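PDB 4NH0: cell divisionFtsK/SpoIIIE from Thermomonospora curvata, which forms part of the ESX (type VII) secretion system, has weak ATPase activity, binds the substrate EsxB and might be the translocase subunit. Local coordinates for residues K317-L321 / V422-F426; I310-G316 / I477-F482; L341-G347 / A361-E367. One frame throughout, in Å; residues are numbered along the deposited sequence.

Contact 1 (K317-L321 / V422-F426). With SO4 (sulfate ion), chain C.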
ATOM      1  N   LYS A 317      20.595  -1.095  45.279  1.00 89.46           N
ATOM      2  CA  LYS A 317      20.195  -2.183  44.391  1.00 68.24           C
ATOM      3  C   LYS A 317      20.761  -1.982  42.993  1.00 69.34           C
ATOM      4  O   LYS A 317      21.237  -2.925  42.365  1.00 71.16           O
ATOM      5  CB  LYS A 317      18.671  -2.296  44.328  1.00 75.69           C
ATOM      6  CG  LYS A 317      18.168  -3.378  43.385  1.00 67.23           C
ATOM      7  CD  LYS A 317      16.649  -3.389  43.309  1.00 69.09           C
ATOM      8  CE  LYS A 317      16.114  -2.079  42.754  1.00 81.63           C
ATOM      9  NZ  LYS A 317      16.645  -1.793  41.393  1.00 78.97           N
ATOM     10  N   SER A 318      20.707  -0.745  42.515  1.00 76.97           N
ATOM     11  CA  SER A 318      21.242  -0.408  41.205  1.00 79.81           C
ATOM     12  C   SER A 318      22.750  -0.629  41.155  1.00 78.28           C
ATOM     13  O   SER A 318      23.273  -1.177  40.187  1.00 75.81           O
ATOM     14  CB  SER A 318      20.910   1.042  40.850  1.00 87.86           C
ATOM     15  OG  SER A 318      21.390   1.375  39.559  1.00 95.16           O
ATOM     16  N   GLU A 319      23.440  -0.210  42.209  1.00 79.66           N
ATOM     17  CA  GLU A 319      24.894  -0.312  42.261  1.00 74.41           C
ATOM     18  C   GLU A 319      25.355  -1.758  42.412  1.00 69.77           C
ATOM     19  O   GLU A 319      26.417  -2.133  41.916  1.00 77.01           O
ATOM     20  CB  GLU A 319      25.448   0.537  43.408  1.00 77.23           C
ATOM     21  CG  GLU A 319      26.966   0.572  43.482  1.00 76.71           C
ATOM     22  CD  GLU A 319      27.596   1.280  42.297  1.00 85.73           C
ATOM     23  OE1 GLU A 319      26.895   2.068  41.626  1.00 92.59           O
ATOM     24  OE2 GLU A 319      28.794   1.049  42.035  1.00 82.46           O
ATOM     25  N   LEU A 320      24.554  -2.566  43.098  1.00 66.03           N
ATOM     26  CA  LEU A 320      24.877  -3.977  43.278  1.00 60.07           C
ATOM     27  C   LEU A 320      24.834  -4.720  41.950  1.00 65.59           C
ATOM     28  O   LEU A 320      25.713  -5.528  41.653  1.00 66.32           O
ATOM     29  CB  LEU A 320      23.917  -4.629  44.273  1.00 61.68           C
ATOM     30  CG  LEU A 320      24.112  -6.134  44.469  1.00 45.66           C
ATOM     31  CD1 LEU A 320      25.524  -6.427  44.943  1.00 47.11           C
ATOM     32  CD2 LEU A 320      23.091  -6.696  45.443  1.00 46.95           C
ATOM     33  N   LEU A 321      23.805  -4.442  41.157  1.00 62.29           N
ATOM     34  CA  LEU A 321      23.633  -5.093  39.864  1.00 58.57           C
ATOM     35  C   LEU A 321      24.763  -4.740  38.905  1.00 62.78           C
ATOM     36  O   LEU A 321      25.186  -5.568  38.102  1.00 56.81           O
ATOM     37  CB  LEU A 321      22.284  -4.714  39.253  1.00 55.96           C
ATOM     38  CG  LEU A 321      21.053  -5.188  40.026  1.00 48.29           C
ATOM     39  CD1 LEU A 321      19.776  -4.682  39.378  1.00 61.31           C
ATOM     40  CD2 LEU A 321      21.042  -6.702  40.129  1.00 45.42           C
ATOM     41  N   VAL A 422      19.306 -10.378  33.546  1.00 60.36           N
ATOM     42  CA  VAL A 422      19.055  -9.510  34.687  1.00 55.90           C
ATOM     43  C   VAL A 422      17.841  -8.625  34.431  1.00 67.96           C
ATOM     44  O   VAL A 422      17.925  -7.641  33.698  1.00 82.08           O
ATOM     45  CB  VAL A 422      20.274  -8.627  34.999  1.00 54.63           C
ATOM     46  CG1 VAL A 422      20.054  -7.859  36.289  1.00 48.63           C
ATOM     47  CG2 VAL A 422      21.528  -9.476  35.092  1.00 53.10           C
ATOM     48  N   LEU A 423      16.712  -8.981  35.035  1.00 57.94           N
ATOM     49  CA  LEU A 423      15.483  -8.221  34.855  1.00 63.42           C
ATOM     50  C   LEU A 423      15.165  -7.418  36.110  1.00 70.83           C
ATOM     51  O   LEU A 423      14.793  -7.981  37.139  1.00 79.53           O
ATOM     52  CB  LEU A 423      14.321  -9.158  34.506  1.00 61.33           C
ATOM     53  CG  LEU A 423      13.134  -8.587  33.722  1.00 62.75           C
ATOM     54  CD1 LEU A 423      12.303  -9.716  33.142  1.00 52.38           C
ATOM     55  CD2 LEU A 423      12.262  -7.683  34.578  1.00 68.75           C
ATOM     56  N   ASP A 424      15.312  -6.101  36.018  1.00 72.22           N
ATOM     57  CA  ASP A 424      15.018  -5.220  37.140  1.00 79.34           C
ATOM     58  C   ASP A 424      13.542  -4.836  37.145  1.00 85.66           C
ATOM     59  O   ASP A 424      12.910  -4.768  36.091  1.00 85.60           O
ATOM     60  CB  ASP A 424      15.892  -3.966  37.083  1.00 83.18           C
ATOM     61  CG  ASP A 424      16.021  -3.279  38.430  1.00 88.67           C
ATOM     62  OD1 ASP A 424      15.185  -3.539  39.320  1.00 91.38           O
ATOM     63  OD2 ASP A 424      16.962  -2.476  38.600  1.00 82.51           O
ATOM     64  N   GLU A 425      13.006  -4.596  38.339  1.00 95.57           N
ATOM     65  CA  GLU A 425      11.615  -4.183  38.521  1.00 85.84           C
ATOM     66  C   GLU A 425      10.624  -5.169  37.912  1.00 83.75           C
ATOM     67  O   GLU A 425       9.654  -4.768  37.270  1.00 93.93           O
ATOM     68  CB  GLU A 425      11.387  -2.793  37.922  1.00 86.54           C
ATOM     69  CG  GLU A 425      12.174  -1.693  38.606  1.00104.91           C
ATOM     70  CD  GLU A 425      11.867  -1.597  40.084  1.00112.95           C
ATOM     71  OE1 GLU A 425      12.744  -1.132  40.841  1.00104.35           O
ATOM     72  OE2 GLU A 425      10.752  -1.986  40.490  1.00 98.96           O
ATOM     73  N   PHE A 426      10.866  -6.459  38.121  1.00 81.77           N
ATOM     74  CA  PHE A 426       9.987  -7.490  37.586  1.00 77.90           C
ATOM     75  C   PHE A 426       8.650  -7.501  38.318  1.00 83.72           C
ATOM     76  O   PHE A 426       7.660  -8.029  37.811  1.00 86.69           O
ATOM     77  CB  PHE A 426      10.648  -8.864  37.683  1.00 85.56           C
ATOM     78  CG  PHE A 426      10.620  -9.455  39.062  1.00 84.54           C
ATOM     79  CD1 PHE A 426      11.492  -9.009  40.040  1.00 90.02           C
ATOM     80  CD2 PHE A 426       9.726 -10.464  39.378  1.00 70.94           C
ATOM     81  CE1 PHE A 426      11.468  -9.553  41.307  1.00 94.83           C
ATOM     82  CE2 PHE A 426       9.699 -11.012  40.643  1.00 73.14           C
ATOM     83  CZ  PHE A 426      10.571 -10.556  41.608  1.00 87.46           C
TER
HETATM   84  S   SO4 C1401      18.882   1.921  44.771  1.00 91.48           S
HETATM   85  O1  SO4 C1401      18.690   3.283  45.255  1.00 91.39           O
HETATM   86  O2  SO4 C1401      17.747   1.534  43.941  1.00 93.72           O
HETATM   87  O3  SO4 C1401      20.108   1.860  43.985  1.00 72.82           O
HETATM   88  O4  SO4 C1401      18.985   1.010  45.906  1.00 86.91           O
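Lys-317 NZ is gripped by the carboxylate of Asp-424, with OD2 of that residue 2.9 Å away and OD1 3.1 Å. Both bonds are individually weak in direction, so the salt bridge rests on a forked approach to the two oxygens more than on one straight N-H. Glu-425 adds a long third partner, its OE1 lying 4.0 Å from Lys-317 NZ and also taking a weak bond from Gln-459 N, and the three residues form a small ionic network. The lysine starts straight, CG anti to the backbone N (chi1 178°), then bends at chi3 and chi4 (62° and 59°), which swings the ammonium onto the end of strand 418-424. Asp-424 reaches out from the opposite direction. One turn along the helix, a methyl of Leu-321 carries on the packing: CD1 lies 3.7 Å from Asp-424 OD2 and probably limits access to that oxygen from the helix side. The other methyl, CD2, slides past Val-422 CG1, 4.1 Å away. Lys-317 and Ser-318 open helix 317-329 and turn their backbone amides onto a sulfate: Lys-317 N bonds O4 at 2.7 Å and Ser-318 N bonds O3 at 3.1 Å, a placement consistent with the anion imitating an ATP phosphate. Ser-318 OG turns instead to Thr-349 OG1. The pairing joins the Walker A helix start, which probably binds ATP, to the Walker B end of strand 418-424, where Glu-425 is the inferred catalytic residue of the first FtsK domain. Lys-317 NZ stays 4.3 Å from the nearest sulfate oxygen, O2. With sulfate in place of nucleotide, the Asp-424 carboxylate holds the lysine, with Glu-425 at longer range; in related P-loop ATPases this lysine meets the phosphates, which suggests that ATP would compete with Asp-424 for it.

Contact 2 (I310-G316 / I477-F482). With SO4 (sulfate ion), chain C.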
ATOM      1  N   ILE A 310      16.072  -8.167  46.218  1.00 75.56           N
ATOM      2  CA  ILE A 310      15.123  -7.134  46.611  1.00 69.77           C
ATOM      3  C   ILE A 310      15.832  -6.028  47.382  1.00 66.30           C
ATOM      4  O   ILE A 310      16.631  -6.298  48.277  1.00 78.63           O
ATOM      5  CB  ILE A 310      13.980  -7.711  47.468  1.00 67.06           C
ATOM      6  CG1 ILE A 310      13.191  -8.750  46.672  1.00 71.98           C
ATOM      7  CG2 ILE A 310      13.053  -6.606  47.947  1.00 74.72           C
ATOM      8  CD1 ILE A 310      12.594  -8.213  45.390  1.00 77.95           C
ATOM      9  N   GLY A 311      15.542  -4.782  47.025  1.00 73.06           N
ATOM     10  CA  GLY A 311      16.128  -3.642  47.699  1.00 77.88           C
ATOM     11  C   GLY A 311      15.384  -2.361  47.388  1.00 87.27           C
ATOM     12  O   GLY A 311      15.267  -1.967  46.228  1.00 91.08           O
ATOM     13  N   ALA A 312      14.878  -1.707  48.428  1.00 83.91           N
ATOM     14  CA  ALA A 312      14.154  -0.452  48.265  1.00 80.41           C
ATOM     15  C   ALA A 312      15.087   0.657  47.796  1.00 88.37           C
ATOM     16  O   ALA A 312      16.293   0.453  47.665  1.00 97.67           O
ATOM     17  CB  ALA A 312      13.472  -0.061  49.564  1.00 90.93           C
ATOM     18  N   THR A 313      14.522   1.833  47.545  1.00 81.75           N
ATOM     19  CA  THR A 313      15.302   2.968  47.066  1.00 88.64           C
ATOM     20  C   THR A 313      16.324   3.417  48.103  1.00 89.01           C
ATOM     21  O   THR A 313      15.973   3.714  49.243  1.00 93.62           O
ATOM     22  CB  THR A 313      14.398   4.158  46.702  1.00 84.28           C
ATOM     23  OG1 THR A 313      13.490   3.770  45.663  1.00115.65           O
ATOM     24  CG2 THR A 313      15.233   5.334  46.223  1.00 77.93           C
ATOM     25  N   GLY A 314      17.589   3.458  47.700  1.00 90.61           N
ATOM     26  CA  GLY A 314      18.655   3.894  48.583  1.00 95.44           C
ATOM     27  C   GLY A 314      19.418   2.743  49.205  1.00 97.86           C
ATOM     28  O   GLY A 314      20.327   2.953  50.008  1.00107.41           O
ATOM     29  N   SER A 315      19.050   1.521  48.835  1.00 96.33           N
ATOM     30  CA  SER A 315      19.718   0.335  49.356  1.00 90.72           C
ATOM     31  C   SER A 315      20.903  -0.054  48.480  1.00 81.42           C
ATOM     32  O   SER A 315      21.673  -0.949  48.824  1.00 79.72           O
ATOM     33  CB  SER A 315      18.736  -0.831  49.460  1.00 82.98           C
ATOM     34  OG  SER A 315      18.149  -1.116  48.203  1.00 93.91           O
ATOM     35  N   GLY A 316      21.043   0.624  47.345  1.00 88.51           N
ATOM     36  CA  GLY A 316      22.140   0.364  46.433  1.00 80.86           C
ATOM     37  C   GLY A 316      21.873  -0.806  45.509  1.00 85.65           C
ATOM     38  O   GLY A 316      22.806  -1.438  45.014  1.00 82.38           O
ATOM     39  N   ILE A 477      19.183 -12.444  47.495  1.00 58.43           N
ATOM     40  CA  ILE A 477      19.920 -11.313  48.040  1.00 58.52           C
ATOM     41  C   ILE A 477      18.958 -10.250  48.547  1.00 64.42           C
ATOM     42  O   ILE A 477      18.239  -9.626  47.768  1.00 74.93           O
ATOM     43  CB  ILE A 477      20.860 -10.687  46.997  1.00 61.29           C
ATOM     44  CG1 ILE A 477      21.892 -11.711  46.526  1.00 59.33           C
ATOM     45  CG2 ILE A 477      21.555  -9.466  47.572  1.00 52.27           C
ATOM     46  CD1 ILE A 477      22.936 -11.143  45.598  1.00 51.77           C
ATOM     47  N   GLY A 478      18.948 -10.046  49.859  1.00 74.54           N
ATOM     48  CA  GLY A 478      18.047  -9.090  50.467  1.00 70.74           C
ATOM     49  C   GLY A 478      18.751  -7.867  51.017  1.00 74.02           C
ATOM     50  O   GLY A 478      19.395  -7.927  52.063  1.00 80.89           O
ATOM     51  N   LEU A 479      18.631  -6.753  50.304  1.00 64.35           N
ATOM     52  CA  LEU A 479      19.119  -5.477  50.803  1.00 61.64           C
ATOM     53  C   LEU A 479      18.088  -4.890  51.757  1.00 81.54           C
ATOM     54  O   LEU A 479      17.199  -5.599  52.225  1.00 88.03           O
ATOM     55  CB  LEU A 479      19.403  -4.513  49.653  1.00 75.54           C
ATOM     56  CG  LEU A 479      20.356  -5.026  48.574  1.00 55.66           C
ATOM     57  CD1 LEU A 479      20.632  -3.942  47.549  1.00 67.28           C
ATOM     58  CD2 LEU A 479      21.650  -5.519  49.196  1.00 68.50           C
ATOM     59  N   ARG A 480      18.198  -3.599  52.045  1.00 79.31           N
ATOM     60  CA  ARG A 480      17.239  -2.951  52.930  1.00 87.67           C
ATOM     61  C   ARG A 480      15.861  -2.897  52.282  1.00 89.87           C
ATOM     62  O   ARG A 480      15.656  -2.188  51.296  1.00101.05           O
ATOM     63  CB  ARG A 480      17.706  -1.543  53.301  1.00 83.08           C
ATOM     64  CG  ARG A 480      16.746  -0.807  54.216  1.00 81.17           C
ATOM     65  CD  ARG A 480      17.337   0.505  54.696  1.00 86.82           C
ATOM     66  NE  ARG A 480      17.808   1.326  53.587  1.00 86.34           N
ATOM     67  CZ  ARG A 480      17.008   1.996  52.764  1.00 86.95           C
ATOM     68  NH1 ARG A 480      15.694   1.938  52.920  1.00 68.35           N
ATOM     69  NH2 ARG A 480      17.524   2.721  51.781  1.00 92.04           N
ATOM     70  N   THR A 481      14.921  -3.654  52.838  1.00 90.12           N
ATOM     71  CA  THR A 481      13.571  -3.726  52.292  1.00 87.62           C
ATOM     72  C   THR A 481      12.692  -2.599  52.818  1.00 95.06           C
ATOM     73  O   THR A 481      13.099  -1.839  53.697  1.00 93.81           O
ATOM     74  CB  THR A 481      12.903  -5.073  52.620  1.00 86.55           C
ATOM     75  OG1 THR A 481      12.804  -5.226  54.041  1.00 90.00           O
ATOM     76  CG2 THR A 481      13.715  -6.221  52.047  1.00 86.29           C
ATOM     77  N   PHE A 482      11.484  -2.498  52.275  1.00111.49           N
ATOM     78  CA  PHE A 482      10.544  -1.462  52.685  1.00113.79           C
ATOM     79  C   PHE A 482       9.773  -1.873  53.932  1.00104.65           C
ATOM     80  O   PHE A 482       9.622  -1.085  54.862  1.00102.58           O
ATOM     81  CB  PHE A 482       9.567  -1.140  51.551  1.00115.73           C
ATOM     82  CG  PHE A 482       8.563  -0.077  51.901  1.00113.66           C
ATOM     83  CD1 PHE A 482       8.867   1.262  51.727  1.00110.09           C
ATOM     84  CD2 PHE A 482       7.315  -0.417  52.399  1.00114.30           C
ATOM     85  CE1 PHE A 482       7.949   2.243  52.046  1.00111.07           C
ATOM     86  CE2 PHE A 482       6.393   0.560  52.721  1.00115.33           C
ATOM     87  CZ  PHE A 482       6.710   1.892  52.544  1.00115.58           C
TER
HETATM   88  S   SO4 C1401      18.882   1.921  44.771  1.00 91.48           S
HETATM   89  O1  SO4 C1401      18.690   3.283  45.255  1.00 91.39           O
HETATM   90  O2  SO4 C1401      17.747   1.534  43.941  1.00 93.72           O
HETATM   91  O3  SO4 C1401      20.108   1.860  43.985  1.00 72.82           O
HETATM   92  O4  SO4 C1401      18.985   1.010  45.906  1.00 86.91           O
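Ile-310 pairs with Gly-478 in a parallel bridge: Ile-310 N donates to Ile-477 O at 3.0 Å, and Ile-310 O accepts from Leu-479 N at 2.9 Å. Two residues on, Ala-312 N donates a hydrogen bond to Arg-480 O. The arginine also returns a bond. Its chain is extended until the bend at chi3 (53°), which brings NH2 to Thr-313 O, 3.1 Å away; this donor stands above the carbonyl plane, while the oxygen lies near the guanidinium plane, at its edge. Ser-315 CB covers one guanidinium face and also touches Leu-479 CB at 3.7 Å. Within the P-loop, a type II turn runs from Ala-312 to Ser-315, and Ala-312 O takes both the backbone N and the hydroxyl OG of Ser-315; the positive phi of Gly-314 in this turn suits a glycine. Gly-314 N binds sulfate O1 at 2.7 Å; Gly-316 N, just before the helix, meets O4 in a weak bond. Backbone amides thus face the anion while Arg-480 ties down a carbonyl of the same loop, implying a phosphate cradle, probably that of ATP, whose shape is set in part by strand 473-479 and the turn after it.

Contact 3 (L341-G347 / A361-E367)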
ATOM      1  N   LEU A 341      20.511  -7.500  29.725  1.00 60.50           N
ATOM      2  CA  LEU A 341      20.218  -6.569  30.803  1.00 56.73           C
ATOM      3  C   LEU A 341      18.887  -5.865  30.576  1.00 58.67           C
ATOM      4  O   LEU A 341      18.724  -5.116  29.615  1.00 70.84           O
ATOM      5  CB  LEU A 341      21.351  -5.552  30.933  1.00 62.50           C
ATOM      6  CG  LEU A 341      22.734  -6.204  31.012  1.00 61.42           C
ATOM      7  CD1 LEU A 341      23.836  -5.160  31.061  1.00 65.94           C
ATOM      8  CD2 LEU A 341      22.816  -7.135  32.211  1.00 63.67           C
ATOM      9  N   VAL A 342      17.935  -6.115  31.470  1.00 59.47           N
ATOM     10  CA  VAL A 342      16.581  -5.602  31.309  1.00 61.23           C
ATOM     11  C   VAL A 342      16.123  -4.782  32.511  1.00 71.98           C
ATOM     12  O   VAL A 342      16.239  -5.220  33.654  1.00 68.85           O
ATOM     13  CB  VAL A 342      15.578  -6.750  31.085  1.00 65.25           C
ATOM     14  CG1 VAL A 342      14.174  -6.205  30.899  1.00 66.67           C
ATOM     15  CG2 VAL A 342      15.990  -7.589  29.887  1.00 62.52           C
ATOM     16  N   ASP A 343      15.607  -3.587  32.242  1.00 75.97           N
ATOM     17  CA  ASP A 343      14.998  -2.759  33.275  1.00 86.27           C
ATOM     18  C   ASP A 343      13.605  -2.335  32.823  1.00 82.51           C
ATOM     19  O   ASP A 343      13.451  -1.717  31.772  1.00 84.77           O
ATOM     20  CB  ASP A 343      15.862  -1.533  33.575  1.00102.40           C
ATOM     21  CG  ASP A 343      15.514  -0.883  34.902  1.00101.25           C
ATOM     22  OD1 ASP A 343      14.403  -1.124  35.417  1.00 91.74           O
ATOM     23  OD2 ASP A 343      16.355  -0.127  35.433  1.00 98.31           O
ATOM     24  N   PHE A 344      12.595  -2.675  33.617  1.00 76.89           N
ATOM     25  CA  PHE A 344      11.213  -2.375  33.264  1.00 80.28           C
ATOM     26  C   PHE A 344      10.950  -0.875  33.230  1.00 89.98           C
ATOM     27  O   PHE A 344      10.278  -0.375  32.329  1.00103.86           O
ATOM     28  CB  PHE A 344      10.251  -3.051  34.241  1.00 93.86           C
ATOM     29  CG  PHE A 344       8.809  -2.717  33.995  1.00 93.11           C
ATOM     30  CD1 PHE A 344       8.148  -3.220  32.889  1.00 89.67           C
ATOM     31  CD2 PHE A 344       8.113  -1.903  34.872  1.00105.64           C
ATOM     32  CE1 PHE A 344       6.822  -2.915  32.658  1.00 93.96           C
ATOM     33  CE2 PHE A 344       6.786  -1.596  34.647  1.00109.35           C
ATOM     34  CZ  PHE A 344       6.140  -2.102  33.539  1.00102.21           C
ATOM     35  N   LYS A 345      11.483  -0.162  34.216  1.00 86.88           N
ATOM     36  CA  LYS A 345      11.338   1.287  34.270  1.00 93.01           C
ATOM     37  C   LYS A 345      12.609   1.965  33.763  1.00 92.09           C
ATOM     38  O   LYS A 345      13.645   1.321  33.607  1.00 98.38           O
ATOM     39  CB  LYS A 345      11.009   1.743  35.695  1.00 98.53           C
ATOM     40  CG  LYS A 345       9.923   0.909  36.364  1.00 94.46           C
ATOM     41  CD  LYS A 345       9.436   1.540  37.659  1.00 87.80           C
ATOM     42  CE  LYS A 345       9.090   3.009  37.466  1.00 90.93           C
ATOM     43  NZ  LYS A 345       8.424   3.586  38.666  1.00 98.51           N
ATOM     44  N   GLY A 346      12.527   3.268  33.508  1.00106.11           N
ATOM     45  CA  GLY A 346      13.629   4.004  32.912  1.00111.33           C
ATOM     46  C   GLY A 346      14.849   4.171  33.798  1.00106.36           C
ATOM     47  O   GLY A 346      15.342   5.283  33.983  1.00109.49           O
ATOM     48  N   GLY A 347      15.347   3.063  34.338  1.00105.17           N
ATOM     49  CA  GLY A 347      16.529   3.093  35.177  1.00101.56           C
ATOM     50  C   GLY A 347      17.802   3.093  34.356  1.00101.22           C
ATOM     51  O   GLY A 347      17.886   2.427  33.324  1.00 99.74           O
ATOM     52  N   ALA A 361      22.133  -7.393  24.624  1.00 77.96           N
ATOM     53  CA  ALA A 361      21.054  -6.414  24.551  1.00 75.10           C
ATOM     54  C   ALA A 361      20.831  -5.684  25.871  1.00 83.74           C
ATOM     55  O   ALA A 361      20.867  -6.287  26.942  1.00 86.98           O
ATOM     56  CB  ALA A 361      19.769  -7.092  24.114  1.00 73.46           C
ATOM     57  N   ILE A 362      20.598  -4.378  25.781  1.00 78.59           N
ATOM     58  CA  ILE A 362      20.197  -3.582  26.935  1.00 67.96           C
ATOM     59  C   ILE A 362      18.787  -3.049  26.717  1.00 70.07           C
ATOM     60  O   ILE A 362      18.591  -2.042  26.036  1.00 86.87           O
ATOM     61  CB  ILE A 362      21.157  -2.404  27.189  1.00 72.78           C
ATOM     62  CG1 ILE A 362      22.579  -2.913  27.419  1.00 64.48           C
ATOM     63  CG2 ILE A 362      20.697  -1.590  28.388  1.00 69.08           C
ATOM     64  CD1 ILE A 362      23.588  -1.816  27.662  1.00 72.41           C
ATOM     65  N   ILE A 363      17.806  -3.738  27.286  1.00 65.71           N
ATOM     66  CA  ILE A 363      16.412  -3.356  27.116  1.00 67.19           C
ATOM     67  C   ILE A 363      15.940  -2.497  28.283  1.00 82.61           C
ATOM     68  O   ILE A 363      15.586  -3.011  29.342  1.00 87.93           O
ATOM     69  CB  ILE A 363      15.506  -4.589  26.989  1.00 77.05           C
ATOM     70  CG1 ILE A 363      16.079  -5.560  25.955  1.00 71.76           C
ATOM     71  CG2 ILE A 363      14.095  -4.175  26.613  1.00 75.44           C
ATOM     72  CD1 ILE A 363      15.308  -6.854  25.842  1.00 66.15           C
ATOM     73  N   THR A 364      15.940  -1.184  28.080  1.00 87.29           N
ATOM     74  CA  THR A 364      15.550  -0.250  29.128  1.00 89.34           C
ATOM     75  C   THR A 364      14.217   0.418  28.818  1.00 89.93           C
ATOM     76  O   THR A 364      13.828   0.534  27.655  1.00 97.78           O
ATOM     77  CB  THR A 364      16.618   0.840  29.334  1.00 97.00           C
ATOM     78  OG1 THR A 364      16.110   1.846  30.219  1.00101.08           O
ATOM     79  CG2 THR A 364      16.983   1.484  28.007  1.00 89.52           C
ATOM     80  N   ASN A 365      13.524   0.844  29.871  1.00 87.52           N
ATOM     81  CA  ASN A 365      12.279   1.595  29.752  1.00 94.87           C
ATOM     82  C   ASN A 365      11.203   0.848  28.966  1.00 87.86           C
ATOM     83  O   ASN A 365      11.032   1.067  27.768  1.00 87.92           O
ATOM     84  CB  ASN A 365      12.552   2.955  29.104  1.00 94.96           C
ATOM     85  CG  ASN A 365      11.389   3.914  29.245  1.00118.00           C
ATOM     86  OD1 ASN A 365      10.447   3.664  29.997  1.00111.91           O
ATOM     87  ND2 ASN A 365      11.453   5.026  28.524  1.00123.36           N
ATOM     88  N   LEU A 366      10.480  -0.032  29.652  1.00 84.77           N
ATOM     89  CA  LEU A 366       9.417  -0.809  29.023  1.00 74.98           C
ATOM     90  C   LEU A 366       8.045  -0.411  29.551  1.00 85.10           C
ATOM     91  O   LEU A 366       7.020  -0.814  29.002  1.00 94.84           O
ATOM     92  CB  LEU A 366       9.644  -2.303  29.244  1.00 74.55           C
ATOM     93  CG  LEU A 366      10.870  -2.903  28.561  1.00 67.11           C
ATOM     94  CD1 LEU A 366      10.931  -4.400  28.792  1.00 60.50           C
ATOM     95  CD2 LEU A 366      10.847  -2.586  27.077  1.00 68.09           C
ATOM     96  N   GLU A 367       8.034   0.379  30.618  1.00 89.80           N
ATOM     97  CA  GLU A 367       6.791   0.831  31.229  1.00 99.93           C
ATOM     98  C   GLU A 367       6.007   1.731  30.280  1.00107.04           C
ATOM     99  O   GLU A 367       4.787   1.851  30.389  1.00106.92           O
ATOM    100  CB  GLU A 367       7.077   1.574  32.538  1.00103.64           C
ATOM    101  CG  GLU A 367       7.626   2.978  32.338  1.00124.39           C
ATOM    102  CD  GLU A 367       8.202   3.580  33.604  1.00118.07           C
ATOM    103  OE1 GLU A 367       7.569   3.442  34.670  1.00102.59           O
ATOM    104  OE2 GLU A 367       9.285   4.197  33.529  1.00113.37           O
TER
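The Phe-344 ring has Glu-367 over one face: CB of the glutamate sits 4.2 Å from the ring centroid, 27° off the normal, in a CH-pi contact, with its CA above the same face. Ring and carboxylate planes are turned 50° apart, and the two side chains cross at about a right angle. Leu-366 CB approaches the ring obliquely, 4.0 Å from CD1 of Phe-344. These contacts close the end of a parallel strand pair at the border of the RecA-like P-loop sheet, where strand 359-364 is outermost and strand 337-343 lies between it and strand 418-424. The pair is bonded in regular parallel fashion: Leu-341 N to Ala-361 O, Ile-363 N to Leu-341 O, and Asp-343 N to Ile-363 O at 3.0 Å. On one face of the sheet Val-342 and Ile-363 lie side by side, CG2 to CD1, and Met-376 of helix 371-394 covers both; Leu-341 and Ile-362 share the other face. At the end of strand 337-343, Asp-343 OD1 accepts from Lys-345 N in an Asx turn, which bends the chain into the loop. Phe-344 CG lies anti to the backbone N (chi1 176°), and this carries the ring out over Glu-367. Replacing Phe-344 by an alanine would probably leave Glu-367 CB without its aromatic partner, set the glutamate stem freer to turn, and open a gap beside Leu-366 and the inferred catalytic Glu-425, which lies close to the ring. The Glu-367 side chain crosses that of Lys-345 obliquely, OE1 4.1 Å from NZ, near but beyond a salt bridge, while OE2 takes a weak bond from Gly-346 N. The backbone carbonyl of Phe-344 accepts twice: Leu-366 N comes from above its plane at 2.7 Å, and Glu-367 N from nearly straight ahead at 2.9 Å.

From the N terminus, the chain first lays down residues 310-316 of contact 2 and runs straight into 317-321 of contact 1, so that one continuous P-loop and helix start serves both and both touch the sulfate. Contact 3 is the first to close, when 361-367 returns beside 341-347. Residues 422-426 then close contact 1 around it, and 477-482 close contact 2 around both: the three loops nest and none crosses. All reach one sheet. Contact 2 joins the P-loop to strand 473-479, contact 1 spans from helix 317-329 to strand 418-424, and contact 3 pairs its neighbour 337-343 with the border strand 359-364.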